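Local coordinates for protein Abbfa_003403 (PDB 4ZXH) that probably assembles a peptide product as a four-domain nonribosomal peptide synthetase, with condensation, adenylation, phosphopantetheine-carrier and thioesterase domains acting in one chain, at residues A205-P210 against I301-M305; V277-P281 against L353-F359; F335-V339 against I350-A354. All coordinates share one frame; numbering follows the deposited sequence.

Contact 1: residues A205-P210 against I301-M305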
# COMPACT_ATOMS: atom_id res chain seq x y z
N ALA A 205 -13.53 -22.43 0.33
CA ALA A 205 -13.53 -21.88 -1.02
C ALA A 205 -12.54 -20.72 -1.15
O ALA A 205 -11.94 -20.53 -2.21
CB ALA A 205 -14.94 -21.43 -1.41
N LEU A 206 -12.36 -19.96 -0.08
CA LEU A 206 -11.52 -18.76 -0.13
C LEU A 206 -10.20 -18.84 0.65
O LEU A 206 -9.48 -17.85 0.74
CB LEU A 206 -12.32 -17.55 0.37
CG LEU A 206 -13.46 -17.15 -0.58
CD1 LEU A 206 -14.53 -16.28 0.07
CD2 LEU A 206 -12.89 -16.44 -1.79
N LYS A 207 -9.87 -20.02 1.19
CA LYS A 207 -8.65 -20.18 1.99
C LYS A 207 -7.39 -19.83 1.19
O LYS A 207 -6.51 -19.11 1.68
CB LYS A 207 -8.54 -21.62 2.52
N HIS A 208 -7.32 -20.31 -0.05
CA HIS A 208 -6.15 -20.08 -0.89
C HIS A 208 -6.26 -18.84 -1.77
O HIS A 208 -5.51 -18.69 -2.73
CB HIS A 208 -5.88 -21.30 -1.78
CG HIS A 208 -5.67 -22.58 -1.03
ND1 HIS A 208 -4.72 -22.72 -0.04
CD2 HIS A 208 -6.27 -23.79 -1.16
CE1 HIS A 208 -4.77 -23.95 0.43
NE2 HIS A 208 -5.70 -24.62 -0.23
N ALA A 209 -7.22 -17.97 -1.48
CA ALA A 209 -7.44 -16.80 -2.33
C ALA A 209 -6.30 -15.83 -2.17
O ALA A 209 -5.82 -15.62 -1.05
CB ALA A 209 -8.76 -16.13 -1.99
N PRO A 210 -5.87 -15.21 -3.27
CA PRO A 210 -4.87 -14.16 -3.08
C PRO A 210 -5.46 -12.94 -2.36
O PRO A 210 -6.65 -12.65 -2.42
CB PRO A 210 -4.46 -13.81 -4.51
CG PRO A 210 -5.68 -14.05 -5.28
CD PRO A 210 -6.37 -15.25 -4.65
N ILE A 301 -21.28 -12.38 -3.02
CA ILE A 301 -20.51 -13.60 -2.84
C ILE A 301 -19.22 -13.54 -3.66
O ILE A 301 -19.20 -12.98 -4.75
CB ILE A 301 -21.28 -14.88 -3.23
CG1 ILE A 301 -21.74 -14.83 -4.68
CG2 ILE A 301 -22.44 -15.13 -2.28
CD1 ILE A 301 -22.55 -16.06 -5.10
N ALA A 302 -18.15 -14.12 -3.11
CA ALA A 302 -16.86 -14.18 -3.80
C ALA A 302 -16.59 -15.57 -4.41
O ALA A 302 -16.49 -16.58 -3.71
CB ALA A 302 -15.73 -13.81 -2.84
N ILE A 303 -16.47 -15.61 -5.74
CA ILE A 303 -16.15 -16.85 -6.43
C ILE A 303 -14.67 -16.91 -6.77
O ILE A 303 -14.19 -16.16 -7.62
CB ILE A 303 -16.95 -17.01 -7.72
CG1 ILE A 303 -18.44 -16.78 -7.48
CG2 ILE A 303 -16.70 -18.37 -8.31
CD1 ILE A 303 -19.01 -17.65 -6.42
N HIS A 304 -13.95 -17.79 -6.09
CA HIS A 304 -12.52 -17.96 -6.35
C HIS A 304 -12.33 -19.17 -7.27
O HIS A 304 -12.63 -20.30 -6.88
CB HIS A 304 -11.77 -18.12 -5.03
CG HIS A 304 -10.35 -18.58 -5.18
ND1 HIS A 304 -9.72 -19.35 -4.22
CD2 HIS A 304 -9.44 -18.39 -6.16
CE1 HIS A 304 -8.48 -19.61 -4.61
NE2 HIS A 304 -8.29 -19.05 -5.79
N MET A 305 -11.86 -18.91 -8.49
CA MET A 305 -11.62 -19.95 -9.50
C MET A 305 -10.13 -20.25 -9.61
O MET A 305 -9.31 -19.34 -9.65
CB MET A 305 -12.12 -19.52 -10.89
CG MET A 305 -13.64 -19.39 -11.07
SD MET A 305 -14.53 -20.95 -11.07
CE MET A 305 -13.49 -21.90 -12.19
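Where Leu206 passes His304 the two backbones come within 6.4 Å, CA to CA, as a turn that leaves helix 197-205 rests against one face of strand 302-306. Both pieces belong to the condensation domain, which has the fold of the CoA-dependent acyltransferases, and the strand is paired antiparallel with strand 275-279. A type I beta turn runs from Leu206 to Ala209, closed by the backbone bond from Ala209 N to Leu206 O, and its Ala209 end lies over one face of the His304 ring. Ala302 and His304 alternate onto the face that meets the turn, while Ile303 and Met305 point to the other face, where helix 313-329 covers them.

His304 carries most of the contact. Its CG stands anti to the backbone N (chi1 168°), which carries the ring out to the turn. ND1 donates to Ala205 O at 3.2 Å; the acceptor lies close to the ring plane, and the donor in turn sits in the plane of the carbonyl. That carbonyl is in the last residue of the helix, so the imidazole takes up an acceptor at the helix's C-terminal end. Ala209 CA makes a CH-pi contact, 4.0 Å from the centroid of the His304 ring and displaced toward the rim. The other nitrogen, NE2, has a weak hydrogen bond with Asn275, so both nitrogens have partners, which would restrain the ring's rotation.

Leu206 supplies the greasy half. Its side chain and that of His304 extend antiparallel to one another. Leu206 CD1 and CD2 both lie 4.0 Å from Ala302 CB, and CD2 also comes to 3.8 Å from His304 CB.

Contact 2: residues V277-P281 against L353-F359; sequences VIATP and LAQIGMF. With PNS (4'-phosphopantetheine), chain B.
Ala279 and Gly357 face each other with their CA atoms 4.5 Å apart, and here the contact is tightest. Ala279 uses both of its backbone polar groups: its N donates to Ile356 O at 2.7 Å in an almost straight bond (172°), and its O receives Met358 N at 2.9 Å, nearly head-on to the carbonyl. These two bonds flank Gly357 and make a single parallel bridge. The strands diverge from it at 43°, so the pairing stops there. In the condensation domain this bridge ties strand 275-279 to strand 356-360, the outer strand of a four-stranded sheet. Side chains alternate about it. Ile278 CG2 lies 4.3 Å from Met358 CB on one face; on the other, Ala354 CB is 3.8 Å from Ala279 CB and also touches Val277 CG1, which chi1 of -180° directs away from its backbone N and onto Ala354.

Toward Val277 the backbones are too far apart to bond directly; a water donates to Val277 O at 3.1 Å and, weakly, to the side-chain OE1 of Gln355. The opposite end is less well ordered: the Phe359 ring packs obliquely on Pro281 CG and turns its edge to the phosphopantetheine sulfur S44.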
# COMPACT_ATOMS: atom_id res chain seq x y z
N VAL A 277 -10.27 -14.06 -8.07
CA VAL A 277 -11.54 -13.92 -7.37
C VAL A 277 -12.43 -12.86 -8.00
O VAL A 277 -11.97 -11.76 -8.29
CB VAL A 277 -11.34 -13.59 -5.89
CG1 VAL A 277 -12.68 -13.47 -5.19
CG2 VAL A 277 -10.51 -14.65 -5.22
N ILE A 278 -13.70 -13.19 -8.21
CA ILE A 278 -14.69 -12.23 -8.70
C ILE A 278 -15.92 -12.20 -7.81
O ILE A 278 -16.53 -13.24 -7.56
CB ILE A 278 -15.13 -12.56 -10.14
CG1 ILE A 278 -13.96 -12.43 -11.11
CG2 ILE A 278 -16.24 -11.62 -10.58
CD1 ILE A 278 -14.37 -12.54 -12.55
N ALA A 279 -16.30 -11.01 -7.34
CA ALA A 279 -17.49 -10.87 -6.49
C ALA A 279 -18.74 -10.78 -7.36
O ALA A 279 -18.72 -10.12 -8.39
CB ALA A 279 -17.38 -9.63 -5.59
N THR A 280 -19.82 -11.45 -6.93
CA THR A 280 -21.12 -11.39 -7.62
C THR A 280 -22.32 -11.26 -6.68
O THR A 280 -22.77 -12.24 -6.11
CB THR A 280 -21.41 -12.65 -8.46
OG1 THR A 280 -20.28 -12.97 -9.27
CG2 THR A 280 -22.61 -12.38 -9.35
N PRO A 281 -22.84 -10.05 -6.53
CA PRO A 281 -24.12 -9.78 -5.86
C PRO A 281 -25.24 -10.74 -6.24
O PRO A 281 -25.41 -11.04 -7.43
CB PRO A 281 -24.46 -8.38 -6.35
CG PRO A 281 -23.12 -7.73 -6.43
CD PRO A 281 -22.13 -8.81 -6.85
N LEU A 353 -10.92 -9.64 0.27
CA LEU A 353 -11.27 -10.87 -0.47
C LEU A 353 -11.49 -10.75 -1.98
O LEU A 353 -11.07 -11.62 -2.75
CB LEU A 353 -12.52 -11.52 0.12
CG LEU A 353 -12.36 -12.04 1.53
CD1 LEU A 353 -13.60 -12.84 1.91
CD2 LEU A 353 -11.08 -12.89 1.67
N ALA A 354 -12.18 -9.70 -2.41
CA ALA A 354 -12.44 -9.49 -3.84
C ALA A 354 -12.34 -8.02 -4.23
O ALA A 354 -12.87 -7.14 -3.53
CB ALA A 354 -13.82 -10.02 -4.21
N GLN A 355 -11.69 -7.75 -5.35
CA GLN A 355 -11.58 -6.38 -5.84
C GLN A 355 -12.13 -6.23 -7.26
O GLN A 355 -12.03 -5.17 -7.86
CB GLN A 355 -10.13 -5.93 -5.81
CG GLN A 355 -9.49 -6.00 -4.43
CD GLN A 355 -8.89 -7.36 -4.11
OE1 GLN A 355 -8.24 -7.98 -4.96
NE2 GLN A 355 -9.11 -7.83 -2.89
N ILE A 356 -12.69 -7.32 -7.77
CA ILE A 356 -13.25 -7.38 -9.11
C ILE A 356 -14.69 -7.85 -8.96
O ILE A 356 -14.95 -8.77 -8.18
CB ILE A 356 -12.50 -8.37 -10.04
CG1 ILE A 356 -10.98 -8.22 -9.90
CG2 ILE A 356 -12.96 -8.22 -11.50
CD1 ILE A 356 -10.49 -6.87 -10.27
N GLY A 357 -15.61 -7.24 -9.70
CA GLY A 357 -17.00 -7.64 -9.58
C GLY A 357 -17.71 -7.81 -10.90
O GLY A 357 -17.28 -7.29 -11.94
N MET A 358 -18.79 -8.57 -10.87
CA MET A 358 -19.67 -8.64 -12.01
C MET A 358 -21.13 -8.71 -11.57
O MET A 358 -21.51 -9.63 -10.85
CB MET A 358 -19.34 -9.83 -12.88
CG MET A 358 -20.45 -10.06 -13.88
SD MET A 358 -20.09 -11.31 -15.08
CE MET A 358 -21.70 -11.43 -15.82
N PHE A 359 -21.93 -7.74 -12.03
CA PHE A 359 -23.35 -7.68 -11.69
C PHE A 359 -24.10 -8.03 -12.94
O PHE A 359 -23.77 -7.54 -14.01
CB PHE A 359 -23.84 -6.28 -11.22
CG PHE A 359 -23.00 -5.62 -10.17
CD1 PHE A 359 -22.11 -6.35 -9.39
CD2 PHE A 359 -23.11 -4.26 -9.94
CE1 PHE A 359 -21.33 -5.72 -8.42
CE2 PHE A 359 -22.34 -3.62 -8.97
CZ PHE A 359 -21.45 -4.36 -8.20
O23 PNS B . -13.10 -5.35 7.34
P24 PNS B . -14.39 -5.68 8.05
O25 PNS B . -14.41 -6.86 8.98
O27 PNS B . -15.46 -5.94 6.88
C28 PNS B . -15.69 -4.96 5.87
C29 PNS B . -16.79 -5.46 4.95
C30 PNS B . -18.00 -5.70 5.85
C31 PNS B . -16.34 -6.75 4.27
C32 PNS B . -17.06 -4.40 3.87
O33 PNS B . -15.79 -3.96 3.37
C34 PNS B . -17.94 -4.96 2.77
O35 PNS B . -19.09 -5.36 2.99
N36 PNS B . -17.46 -5.01 1.54
C37 PNS B . -18.22 -5.54 0.42
C38 PNS B . -18.36 -4.42 -0.61
C39 PNS B . -19.67 -4.55 -1.33
O40 PNS B . -20.67 -4.92 -0.73
N41 PNS B . -19.61 -4.24 -2.61
C42 PNS B . -20.69 -4.26 -3.58
C43 PNS B . -19.92 -4.15 -4.88
S44 PNS B . -19.74 -5.81 -5.55
O HOH W 1 -10.64 -9.55 -6.63

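Contact 3: residues F335-V339 against I350-A354; sequences FSRVV and INPLA. With PNS (4'-phosphopantetheine), chain B.
The Phe335 side chain runs out from its helix alongside Leu353, which reaches back the other way. A chi1 of -175° turns the phenylalanine ring away from its own backbone N, and it extends from helix 335-342 until its far corner meets the loop. Pro352 O sits at the ring edge, close to its plane and 3.6 Å from Phe335 CZ, while Leu353 CB lies obliquely, 4.1 Å from the same carbon. Val339 CG2, one helical turn further on, covers one face of the ring, nearer its margin than its centre.

The same methyl also touches Leu353 CD1 at 3.6 Å and Pro352 CB at 4.0 Å. Val338 CG1 reaches Leu353 CD1 from another direction, its side chain lying aslant the leucine, so Leu353 CD1 lies against both valines, on the side facing the helix.

The loop bends here in a classic gamma turn centred on Leu353, which has positive phi, and Ala354 N bonds back to Pro352 O. Together helix and loop form part of the condensation-domain tunnel that receives the phosphopantetheine arm carried by Ser1008.

Asn351 is the polar member. Its ND2 donates to Ala354 O at 2.8 Å in a nearly straight bond (171°), with the acceptor in the plane of the amide. This spans the gamma turn and fixes the amide's rotation, leaving OD1 directed at the cofactor, where it accepts from N36 at 3.0 Å through a more bent bond (144°). Phe335 approaches the same stretch of the arm: its CD2 is 3.5 Å from C37. Nearer the phosphate end, Val339 CG2 packs against the methyl carbon C31, and Pro352 CD lies 3.9 Å from the hydroxyl oxygen O33.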
# COMPACT_ATOMS: atom_id res chain seq x y z
N PHE A 335 -21.74 -11.51 3.29
CA PHE A 335 -20.34 -11.30 2.93
C PHE A 335 -19.52 -10.87 4.14
O PHE A 335 -18.40 -11.31 4.32
CB PHE A 335 -20.22 -10.27 1.82
CG PHE A 335 -18.83 -10.10 1.30
CD1 PHE A 335 -18.18 -11.15 0.69
CD2 PHE A 335 -18.17 -8.89 1.43
CE1 PHE A 335 -16.90 -11.02 0.22
CE2 PHE A 335 -16.89 -8.74 0.97
CZ PHE A 335 -16.25 -9.81 0.36
N SER A 336 -20.11 -10.02 4.98
CA SER A 336 -19.40 -9.53 6.16
C SER A 336 -19.08 -10.67 7.10
O SER A 336 -18.04 -10.69 7.73
CB SER A 336 -20.21 -8.45 6.88
OG SER A 336 -21.40 -8.99 7.44
N ARG A 337 -19.98 -11.63 7.19
CA ARG A 337 -19.73 -12.78 8.04
C ARG A 337 -18.65 -13.66 7.43
O ARG A 337 -17.89 -14.30 8.15
CB ARG A 337 -21.01 -13.57 8.28
CG ARG A 337 -20.85 -14.74 9.25
CD ARG A 337 -20.48 -14.23 10.63
NE ARG A 337 -20.44 -15.30 11.63
CZ ARG A 337 -19.36 -15.99 11.95
NH1 ARG A 337 -18.19 -15.75 11.35
NH2 ARG A 337 -19.43 -16.94 12.88
N VAL A 338 -18.56 -13.70 6.10
CA VAL A 338 -17.51 -14.49 5.45
C VAL A 338 -16.14 -13.85 5.70
O VAL A 338 -15.16 -14.56 5.96
CB VAL A 338 -17.73 -14.63 3.93
CG1 VAL A 338 -16.52 -15.31 3.28
CG2 VAL A 338 -18.98 -15.43 3.66
N VAL A 339 -16.06 -12.52 5.63
CA VAL A 339 -14.78 -11.86 5.83
C VAL A 339 -14.34 -12.05 7.27
O VAL A 339 -13.16 -12.27 7.54
CB VAL A 339 -14.84 -10.38 5.49
CG1 VAL A 339 -13.67 -9.64 6.11
CG2 VAL A 339 -14.84 -10.20 3.99
N ILE A 350 -7.75 -1.81 -0.42
CA ILE A 350 -8.53 -2.75 -1.21
C ILE A 350 -9.77 -3.19 -0.47
O ILE A 350 -9.81 -3.21 0.75
CB ILE A 350 -7.73 -4.03 -1.58
CG1 ILE A 350 -7.29 -4.78 -0.31
CG2 ILE A 350 -6.55 -3.69 -2.46
CD1 ILE A 350 -6.61 -6.11 -0.57
N ASN A 351 -10.80 -3.55 -1.22
CA ASN A 351 -11.90 -4.26 -0.62
C ASN A 351 -11.46 -5.69 -0.29
O ASN A 351 -10.82 -6.34 -1.11
CB ASN A 351 -13.12 -4.25 -1.54
CG ASN A 351 -14.28 -4.99 -0.95
OD1 ASN A 351 -15.00 -4.45 -0.10
ND2 ASN A 351 -14.48 -6.23 -1.37
N PRO A 352 -11.76 -6.16 0.93
CA PRO A 352 -11.36 -7.50 1.40
C PRO A 352 -11.78 -8.63 0.46
O PRO A 352 -12.87 -8.54 -0.09
CB PRO A 352 -12.10 -7.63 2.74
CG PRO A 352 -12.26 -6.23 3.21
CD PRO A 352 -12.44 -5.37 1.98
N LEU A 353 -10.92 -9.64 0.27
CA LEU A 353 -11.27 -10.87 -0.47
C LEU A 353 -11.49 -10.75 -1.98
O LEU A 353 -11.07 -11.62 -2.75
CB LEU A 353 -12.52 -11.52 0.12
CG LEU A 353 -12.36 -12.04 1.53
CD1 LEU A 353 -13.60 -12.84 1.91
CD2 LEU A 353 -11.08 -12.89 1.67
N ALA A 354 -12.18 -9.70 -2.41
CA ALA A 354 -12.44 -9.49 -3.84
C ALA A 354 -12.34 -8.02 -4.23
O ALA A 354 -12.87 -7.14 -3.53
CB ALA A 354 -13.82 -10.02 -4.21
O23 PNS B . -13.10 -5.35 7.34
P24 PNS B . -14.39 -5.68 8.05
O25 PNS B . -14.41 -6.86 8.98
O27 PNS B . -15.46 -5.94 6.88
C28 PNS B . -15.69 -4.96 5.87
C29 PNS B . -16.79 -5.46 4.95
C30 PNS B . -18.00 -5.70 5.85
C31 PNS B . -16.34 -6.75 4.27
C32 PNS B . -17.06 -4.40 3.87
O33 PNS B . -15.79 -3.96 3.37
C34 PNS B . -17.94 -4.96 2.77
O35 PNS B . -19.09 -5.36 2.99
N36 PNS B . -17.46 -5.01 1.54
C37 PNS B . -18.22 -5.54 0.42
C38 PNS B . -18.36 -4.42 -0.61
C39 PNS B . -19.67 -4.55 -1.33
O40 PNS B . -20.67 -4.92 -0.73
N41 PNS B . -19.61 -4.24 -2.61
C42 PNS B . -20.69 -4.26 -3.58
C43 PNS B . -19.92 -4.15 -4.88
S44 PNS B . -19.74 -5.81 -5.55

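How the contacts relate
All three contacts lie in the condensation domain, with their centres about 10 Å from one another. Contacts 1 and 2 interlock along the chain, their segments alternating, and share the two-stranded antiparallel sheet of strands 275-279 and 302-306: Val277 packs on both Ala302 and His304. Contact 3 follows contact 1 in the chain and shares Leu353 and Ala354 with contact 2. Leu206 of contact 1 packs against Val338 and Leu353 of contact 3. Contacts 2 and 3 line the pocket of the carrier arm, near its thiol end and along its middle respectively; contact 1 backs them, set back from the arm, with the Ala302 side chain about 9 Å from the cofactor.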